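Local coordinates for D-hydantoinase (Ralstonia pickettii, PDB 1NFG), which probably hydrolyses the cyclic amide bond of D-hydantoin derivatives stereospecifically, using two zinc ions in each subunit, at residues Pro211-Leu223 with Ile235-Val247. Residues are numbered along the deposited sequence; the frame is centred on the assembly and turned at random.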
ATOM      1  N   PRO A 211      17.850 -12.750  -0.781  1.00 22.82           N
ATOM      2  CA  PRO A 211      16.568 -12.643  -0.084  1.00 21.40           C
ATOM      3  C   PRO A 211      15.518 -11.916  -0.920  1.00 19.66           C
ATOM      4  O   PRO A 211      15.840 -11.250  -1.908  1.00 20.36           O
ATOM      5  CB  PRO A 211      16.941 -11.873   1.176  1.00 20.05           C
ATOM      6  CG  PRO A 211      17.968 -10.924   0.659  1.00 20.45           C
ATOM      7  CD  PRO A 211      18.834 -11.820  -0.195  1.00 21.95           C
ATOM      8  N   PRO A 212      14.246 -12.023  -0.516  1.00 17.79           N
ATOM      9  CA  PRO A 212      13.108 -11.398  -1.194  1.00 15.53           C
ATOM     10  C   PRO A 212      13.336  -9.991  -1.735  1.00 15.75           C
ATOM     11  O   PRO A 212      12.869  -9.663  -2.826  1.00 16.68           O
ATOM     12  CB  PRO A 212      12.022 -11.439  -0.132  1.00 13.73           C
ATOM     13  CG  PRO A 212      12.296 -12.745   0.543  1.00 14.47           C
ATOM     14  CD  PRO A 212      13.803 -12.725   0.705  1.00 14.83           C
ATOM     15  N   ARG A 213      14.047  -9.155  -0.987  1.00 15.24           N
ATOM     16  CA  ARG A 213      14.276  -7.787  -1.436  1.00 14.95           C
ATOM     17  C   ARG A 213      14.998  -7.751  -2.776  1.00 15.37           C
ATOM     18  O   ARG A 213      14.703  -6.907  -3.623  1.00 14.28           O
ATOM     19  CB  ARG A 213      15.094  -7.014  -0.412  1.00 16.51           C
ATOM     20  CG  ARG A 213      14.961  -5.513  -0.558  1.00 16.63           C
ATOM     21  CD  ARG A 213      13.673  -5.077   0.094  1.00 19.45           C
ATOM     22  NE  ARG A 213      12.618  -4.730  -0.850  1.00 18.00           N
ATOM     23  CZ  ARG A 213      11.325  -4.859  -0.575  1.00 16.56           C
ATOM     24  NH1 ARG A 213      10.943  -5.339   0.603  1.00 12.70           N
ATOM     25  NH2 ARG A 213      10.414  -4.482  -1.461  1.00 19.38           N
ATOM     26  N   VAL A 214      15.953  -8.663  -2.951  1.00 16.51           N
ATOM     27  CA  VAL A 214      16.721  -8.756  -4.188  1.00 17.74           C
ATOM     28  C   VAL A 214      15.770  -8.973  -5.364  1.00 18.57           C
ATOM     29  O   VAL A 214      15.914  -8.350  -6.423  1.00 17.78           O
ATOM     30  CB  VAL A 214      17.727  -9.923  -4.125  1.00 19.70           C
ATOM     31  CG1 VAL A 214      18.420 -10.095  -5.468  1.00 21.01           C
ATOM     32  CG2 VAL A 214      18.749  -9.664  -3.035  1.00 19.25           C
ATOM     33  N   GLU A 215      14.795  -9.857  -5.169  1.00 17.39           N
ATOM     34  CA  GLU A 215      13.810 -10.145  -6.204  1.00 16.27           C
ATOM     35  C   GLU A 215      12.848  -8.968  -6.371  1.00 16.64           C
ATOM     36  O   GLU A 215      12.622  -8.485  -7.484  1.00 18.36           O
ATOM     37  CB  GLU A 215      13.015 -11.412  -5.845  1.00 14.63           C
ATOM     38  CG  GLU A 215      12.090 -11.910  -6.956  1.00 11.70           C
ATOM     39  CD  GLU A 215      11.340 -13.188  -6.587  1.00 13.37           C
ATOM     40  OE1 GLU A 215      11.870 -13.980  -5.775  1.00  9.75           O
ATOM     41  OE2 GLU A 215      10.224 -13.407  -7.121  1.00 12.32           O
ATOM     42  N   ALA A 216      12.286  -8.510  -5.256  1.00 16.96           N
ATOM     43  CA  ALA A 216      11.318  -7.413  -5.264  1.00 16.29           C
ATOM     44  C   ALA A 216      11.802  -6.184  -6.025  1.00 15.69           C
ATOM     45  O   ALA A 216      11.124  -5.699  -6.930  1.00 15.65           O
ATOM     46  CB  ALA A 216      10.955  -7.037  -3.829  1.00 16.74           C
ATOM     47  N   GLU A 217      12.978  -5.687  -5.654  1.00 15.70           N
ATOM     48  CA  GLU A 217      13.550  -4.505  -6.293  1.00 14.29           C
ATOM     49  C   GLU A 217      13.603  -4.669  -7.812  1.00 13.28           C
ATOM     50  O   GLU A 217      13.037  -3.862  -8.554  1.00 12.00           O
ATOM     51  CB  GLU A 217      14.956  -4.241  -5.731  1.00 14.22           C
ATOM     52  CG  GLU A 217      15.606  -2.925  -6.172  1.00 12.77           C
ATOM     53  CD  GLU A 217      15.967  -2.911  -7.644  1.00 13.24           C
ATOM     54  OE1 GLU A 217      16.771  -3.775  -8.065  1.00 13.41           O
ATOM     55  OE2 GLU A 217      15.445  -2.039  -8.380  1.00 14.75           O
ATOM     56  N   ALA A 218      14.275  -5.723  -8.271  1.00 13.56           N
ATOM     57  CA  ALA A 218      14.410  -5.985  -9.702  1.00 13.41           C
ATOM     58  C   ALA A 218      13.043  -6.041 -10.369  1.00 13.37           C
ATOM     59  O   ALA A 218      12.826  -5.454 -11.438  1.00 12.30           O
ATOM     60  CB  ALA A 218      15.155  -7.285  -9.920  1.00 14.09           C
ATOM     61  N   THR A 219      12.115  -6.745  -9.733  1.00 12.73           N
ATOM     62  CA  THR A 219      10.770  -6.847 -10.273  1.00 12.82           C
ATOM     63  C   THR A 219      10.200  -5.444 -10.488  1.00 13.10           C
ATOM     64  O   THR A 219       9.754  -5.092 -11.588  1.00 12.58           O
ATOM     65  CB  THR A 219       9.868  -7.634  -9.316  1.00 13.85           C
ATOM     66  OG1 THR A 219      10.377  -8.971  -9.177  1.00 15.32           O
ATOM     67  CG2 THR A 219       8.443  -7.679  -9.843  1.00 13.21           C
ATOM     68  N   ALA A 220      10.248  -4.626  -9.445  1.00 13.25           N
ATOM     69  CA  ALA A 220       9.720  -3.276  -9.541  1.00 13.60           C
ATOM     70  C   ALA A 220      10.382  -2.477 -10.656  1.00 14.53           C
ATOM     71  O   ALA A 220       9.701  -1.797 -11.433  1.00 16.33           O
ATOM     72  CB  ALA A 220       9.878  -2.565  -8.215  1.00 12.61           C
ATOM     73  N   ARG A 221      11.709  -2.563 -10.740  1.00 14.18           N
ATOM     74  CA  ARG A 221      12.465  -1.840 -11.762  1.00 14.09           C
ATOM     75  C   ARG A 221      12.026  -2.249 -13.172  1.00 14.90           C
ATOM     76  O   ARG A 221      11.734  -1.397 -14.024  1.00 13.70           O
ATOM     77  CB  ARG A 221      13.964  -2.105 -11.564  1.00 14.78           C
ATOM     78  CG  ARG A 221      14.900  -1.410 -12.548  1.00 11.62           C
ATOM     79  CD  ARG A 221      16.196  -1.021 -11.840  1.00 12.26           C
ATOM     80  NE  ARG A 221      16.755  -2.112 -11.043  1.00 11.46           N
ATOM     81  CZ  ARG A 221      17.571  -3.048 -11.522  1.00 14.49           C
ATOM     82  NH1 ARG A 221      17.935  -3.025 -12.806  1.00 12.44           N
ATOM     83  NH2 ARG A 221      18.015  -4.016 -10.723  1.00 12.58           N
ATOM     84  N   ALA A 222      11.971  -3.555 -13.414  1.00 14.12           N
ATOM     85  CA  ALA A 222      11.557  -4.046 -14.717  1.00 15.79           C
ATOM     86  C   ALA A 222      10.176  -3.477 -15.054  1.00 16.25           C
ATOM     87  O   ALA A 222       9.967  -2.908 -16.129  1.00 17.45           O
ATOM     88  CB  ALA A 222      11.526  -5.571 -14.713  1.00 15.74           C
ATOM     89  N   LEU A 223       9.237  -3.608 -14.123  1.00 15.97           N
ATOM     90  CA  LEU A 223       7.886  -3.108 -14.351  1.00 15.46           C
ATOM     91  C   LEU A 223       7.876  -1.602 -14.600  1.00 15.06           C
ATOM     92  O   LEU A 223       7.098  -1.106 -15.421  1.00 14.50           O
ATOM     93  CB  LEU A 223       6.990  -3.475 -13.162  1.00 15.05           C
ATOM     94  CG  LEU A 223       6.807  -4.989 -12.984  1.00 13.66           C
ATOM     95  CD1 LEU A 223       6.208  -5.309 -11.628  1.00 13.54           C
ATOM     96  CD2 LEU A 223       5.934  -5.513 -14.096  1.00 11.88           C
ATOM     97  N   ILE A 235       6.786 -11.204 -15.983  1.00 17.93           N
ATOM     98  CA  ILE A 235       7.755 -11.540 -14.958  1.00 17.94           C
ATOM     99  C   ILE A 235       7.723 -13.035 -14.690  1.00 19.05           C
ATOM    100  O   ILE A 235       6.717 -13.572 -14.220  1.00 19.97           O
ATOM    101  CB  ILE A 235       7.498 -10.754 -13.629  1.00 17.16           C
ATOM    102  CG1 ILE A 235       8.061  -9.333 -13.720  1.00 16.03           C
ATOM    103  CG2 ILE A 235       8.230 -11.428 -12.466  1.00 14.83           C
ATOM    104  CD1 ILE A 235       7.578  -8.528 -14.875  1.00 18.61           C
ATOM    105  N   VAL A 236       8.828 -13.707 -15.000  1.00 18.76           N
ATOM    106  CA  VAL A 236       8.916 -15.143 -14.777  1.00 19.93           C
ATOM    107  C   VAL A 236       9.154 -15.425 -13.301  1.00 19.71           C
ATOM    108  O   VAL A 236       9.666 -14.583 -12.568  1.00 19.90           O
ATOM    109  CB  VAL A 236      10.057 -15.799 -15.616  1.00 20.44           C
ATOM    110  CG1 VAL A 236       9.867 -15.480 -17.086  1.00 19.60           C
ATOM    111  CG2 VAL A 236      11.423 -15.323 -15.129  1.00 19.07           C
ATOM    112  N   HIS A 237       8.779 -16.627 -12.884  1.00 20.90           N
ATOM    113  CA  HIS A 237       8.900 -17.085 -11.509  1.00 21.12           C
ATOM    114  C   HIS A 237       8.797 -16.055 -10.376  1.00 20.67           C
ATOM    115  O   HIS A 237       9.795 -15.721  -9.740  1.00 20.65           O
ATOM    116  CB  HIS A 237      10.181 -17.916 -11.329  1.00 23.91           C
ATOM    117  CG  HIS A 237      11.430 -17.246 -11.822  1.00 27.35           C
ATOM    118  ND1 HIS A 237      11.715 -15.919 -11.578  1.00 28.27           N
ATOM    119  CD2 HIS A 237      12.486 -17.734 -12.516  1.00 27.04           C
ATOM    120  CE1 HIS A 237      12.891 -15.620 -12.101  1.00 26.61           C
ATOM    121  NE2 HIS A 237      13.378 -16.703 -12.675  1.00 26.77           N
ATOM    122  N   VAL A 238       7.589 -15.544 -10.138  1.00 20.27           N
ATOM    123  CA  VAL A 238       7.357 -14.630  -9.020  1.00 20.49           C
ATOM    124  C   VAL A 238       7.306 -15.631  -7.876  1.00 20.73           C
ATOM    125  O   VAL A 238       6.494 -16.555  -7.899  1.00 22.39           O
ATOM    126  CB  VAL A 238       6.005 -13.923  -9.119  1.00 20.78           C
ATOM    127  CG1 VAL A 238       5.712 -13.203  -7.814  1.00 18.61           C
ATOM    128  CG2 VAL A 238       6.022 -12.932 -10.280  1.00 20.57           C
ATOM    129  N   THR A 239       8.154 -15.448  -6.874  1.00 20.24           N
ATOM    130  CA  THR A 239       8.245 -16.421  -5.796  1.00 20.23           C
ATOM    131  C   THR A 239       7.855 -16.037  -4.369  1.00 21.04           C
ATOM    132  O   THR A 239       7.780 -16.906  -3.501  1.00 21.08           O
ATOM    133  CB  THR A 239       9.677 -16.940  -5.732  1.00 21.11           C
ATOM    134  OG1 THR A 239      10.509 -15.945  -5.117  1.00 20.38           O
ATOM    135  CG2 THR A 239      10.201 -17.196  -7.141  1.00 20.28           C
ATOM    136  N   CYS A 240       7.616 -14.760  -4.103  1.00 20.30           N
ATOM    137  CA  CYS A 240       7.301 -14.371  -2.737  1.00 19.23           C
ATOM    138  C   CYS A 240       6.347 -13.202  -2.641  1.00 19.54           C
ATOM    139  O   CYS A 240       6.058 -12.528  -3.633  1.00 19.91           O
ATOM    140  CB  CYS A 240       8.594 -14.024  -2.000  1.00 19.75           C
ATOM    141  SG  CYS A 240       9.502 -12.660  -2.785  1.00 21.39           S
ATOM    142  N   GLU A 241       5.882 -12.953  -1.424  1.00 19.50           N
ATOM    143  CA  GLU A 241       4.943 -11.875  -1.156  1.00 21.44           C
ATOM    144  C   GLU A 241       5.433 -10.492  -1.590  1.00 21.19           C
ATOM    145  O   GLU A 241       4.681  -9.728  -2.207  1.00 20.96           O
ATOM    146  CB  GLU A 241       4.591 -11.874   0.335  1.00 22.44           C
ATOM    147  CG  GLU A 241       3.794 -10.677   0.804  1.00 25.33           C
ATOM    148  CD  GLU A 241       3.281 -10.849   2.224  1.00 28.67           C
ATOM    149  OE1 GLU A 241       3.965 -11.516   3.036  1.00 28.01           O
ATOM    150  OE2 GLU A 241       2.196 -10.306   2.529  1.00 29.80           O
ATOM    151  N   GLU A 242       6.689 -10.172  -1.291  1.00 20.23           N
ATOM    152  CA  GLU A 242       7.210  -8.858  -1.652  1.00 21.44           C
ATOM    153  C   GLU A 242       7.314  -8.592  -3.148  1.00 20.55           C
ATOM    154  O   GLU A 242       6.961  -7.506  -3.601  1.00 21.30           O
ATOM    155  CB  GLU A 242       8.561  -8.592  -0.964  1.00 21.46           C
ATOM    156  CG  GLU A 242       9.317  -9.827  -0.555  1.00 23.53           C
ATOM    157  CD  GLU A 242       8.863 -10.398   0.772  1.00 23.88           C
ATOM    158  OE1 GLU A 242       9.016  -9.700   1.795  1.00 23.76           O
ATOM    159  OE2 GLU A 242       8.368 -11.549   0.793  1.00 25.90           O
ATOM    160  N   SER A 243       7.782  -9.560  -3.929  1.00 20.33           N
ATOM    161  CA  SER A 243       7.873  -9.324  -5.369  1.00 19.27           C
ATOM    162  C   SER A 243       6.477  -9.327  -5.988  1.00 18.08           C
ATOM    163  O   SER A 243       6.195  -8.547  -6.900  1.00 19.14           O
ATOM    164  CB  SER A 243       8.760 -10.374  -6.059  1.00 18.67           C
ATOM    165  OG  SER A 243       8.198 -11.672  -5.992  1.00 20.29           O
ATOM    166  N   LEU A 244       5.598 -10.193  -5.490  1.00 16.91           N
ATOM    167  CA  LEU A 244       4.242 -10.247  -6.021  1.00 16.42           C
ATOM    168  C   LEU A 244       3.589  -8.888  -5.817  1.00 18.15           C
ATOM    169  O   LEU A 244       2.880  -8.382  -6.696  1.00 18.31           O
ATOM    170  CB  LEU A 244       3.420 -11.328  -5.314  1.00 13.55           C
ATOM    171  CG  LEU A 244       1.920 -11.375  -5.655  1.00 11.22           C
ATOM    172  CD1 LEU A 244       1.707 -11.411  -7.163  1.00  8.52           C
ATOM    173  CD2 LEU A 244       1.293 -12.592  -4.998  1.00  8.07           C
ATOM    174  N   GLU A 245       3.852  -8.289  -4.660  1.00 18.48           N
ATOM    175  CA  GLU A 245       3.287  -6.991  -4.347  1.00 20.43           C
ATOM    176  C   GLU A 245       3.640  -5.938  -5.398  1.00 20.42           C
ATOM    177  O   GLU A 245       2.800  -5.103  -5.760  1.00 19.22           O
ATOM    178  CB  GLU A 245       3.762  -6.526  -2.977  1.00 24.31           C
ATOM    179  CG  GLU A 245       3.001  -5.322  -2.471  1.00 30.24           C
ATOM    180  CD  GLU A 245       3.441  -4.896  -1.086  1.00 35.35           C
ATOM    181  OE1 GLU A 245       3.709  -5.783  -0.238  1.00 36.46           O
ATOM    182  OE2 GLU A 245       3.502  -3.668  -0.845  1.00 39.11           O
ATOM    183  N   GLU A 246       4.877  -5.972  -5.887  1.00 19.61           N
ATOM    184  CA  GLU A 246       5.302  -5.009  -6.897  1.00 18.65           C
ATOM    185  C   GLU A 246       4.533  -5.241  -8.195  1.00 18.17           C
ATOM    186  O   GLU A 246       4.153  -4.290  -8.884  1.00 16.48           O
ATOM    187  CB  GLU A 246       6.805  -5.132  -7.150  1.00 19.94           C
ATOM    188  CG  GLU A 246       7.687  -4.800  -5.948  1.00 18.89           C
ATOM    189  CD  GLU A 246       7.570  -3.351  -5.497  1.00 18.24           C
ATOM    190  OE1 GLU A 246       7.020  -2.524  -6.254  1.00 18.71           O
ATOM    191  OE2 GLU A 246       8.043  -3.041  -4.384  1.00 18.97           O
ATOM    192  N   VAL A 247       4.312  -6.510  -8.534  1.00 17.63           N
ATOM    193  CA  VAL A 247       3.572  -6.845  -9.749  1.00 17.28           C
ATOM    194  C   VAL A 247       2.188  -6.239  -9.605  1.00 16.52           C
ATOM    195  O   VAL A 247       1.667  -5.571 -10.508  1.00 15.43           O
ATOM    196  CB  VAL A 247       3.438  -8.376  -9.915  1.00 18.12           C
ATOM    197  CG1 VAL A 247       2.447  -8.706 -11.021  1.00 14.01           C
ATOM    198  CG2 VAL A 247       4.806  -8.978 -10.223  1.00 16.89           C
TER
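Glu215 OE2 is gripped twice from the segment 235-247: the backbone N of Thr239 reaches its syn lone pair at 2.9 Å, N-H...O angle 163°, while Ser243 OG donates to OE2 from well above the carboxylate plane. The Ser243 bond joins two neighbouring outer helices of the amidohydrolase TIM barrel, 212-229 and 241-253, whose segments run nearly parallel, 11° apart, with axes 7.9 Å from each other; that from Thr239 ties in the loop before helix 241-253. Glu215 reaches the loop because CG stands anti to the backbone N (chi1 -172°) and the rest of the chain is extended. Thr239 OG1 donates to the other oxygen, OE1, which also forms a salt bridge with Arg290, so the buried carboxylate is held at both oxygens and its rotation is restricted. The held loop begins just after strand 233-235 and carries His237, a zinc ligand, two residues before Thr239, consistent with Glu215 positioning this metal-bearing loop from the second shell.

Right beside Glu215 the helices come close over small residues, Ala216 CA lying 3.9 Å from Ser243 CA. The CB of Ala220 rests against the carboxylate of Glu246, whose OE2 makes a salt bridge with Arg249 of the second subunit. Thr219 turns its methyl CG2 to Val247 CG2. Beyond it, Leu223 splits its branches: CD1 lies 3.6 Å from Val247 CA, and CD2 meets Ile235 CD1 at 3.5 Å.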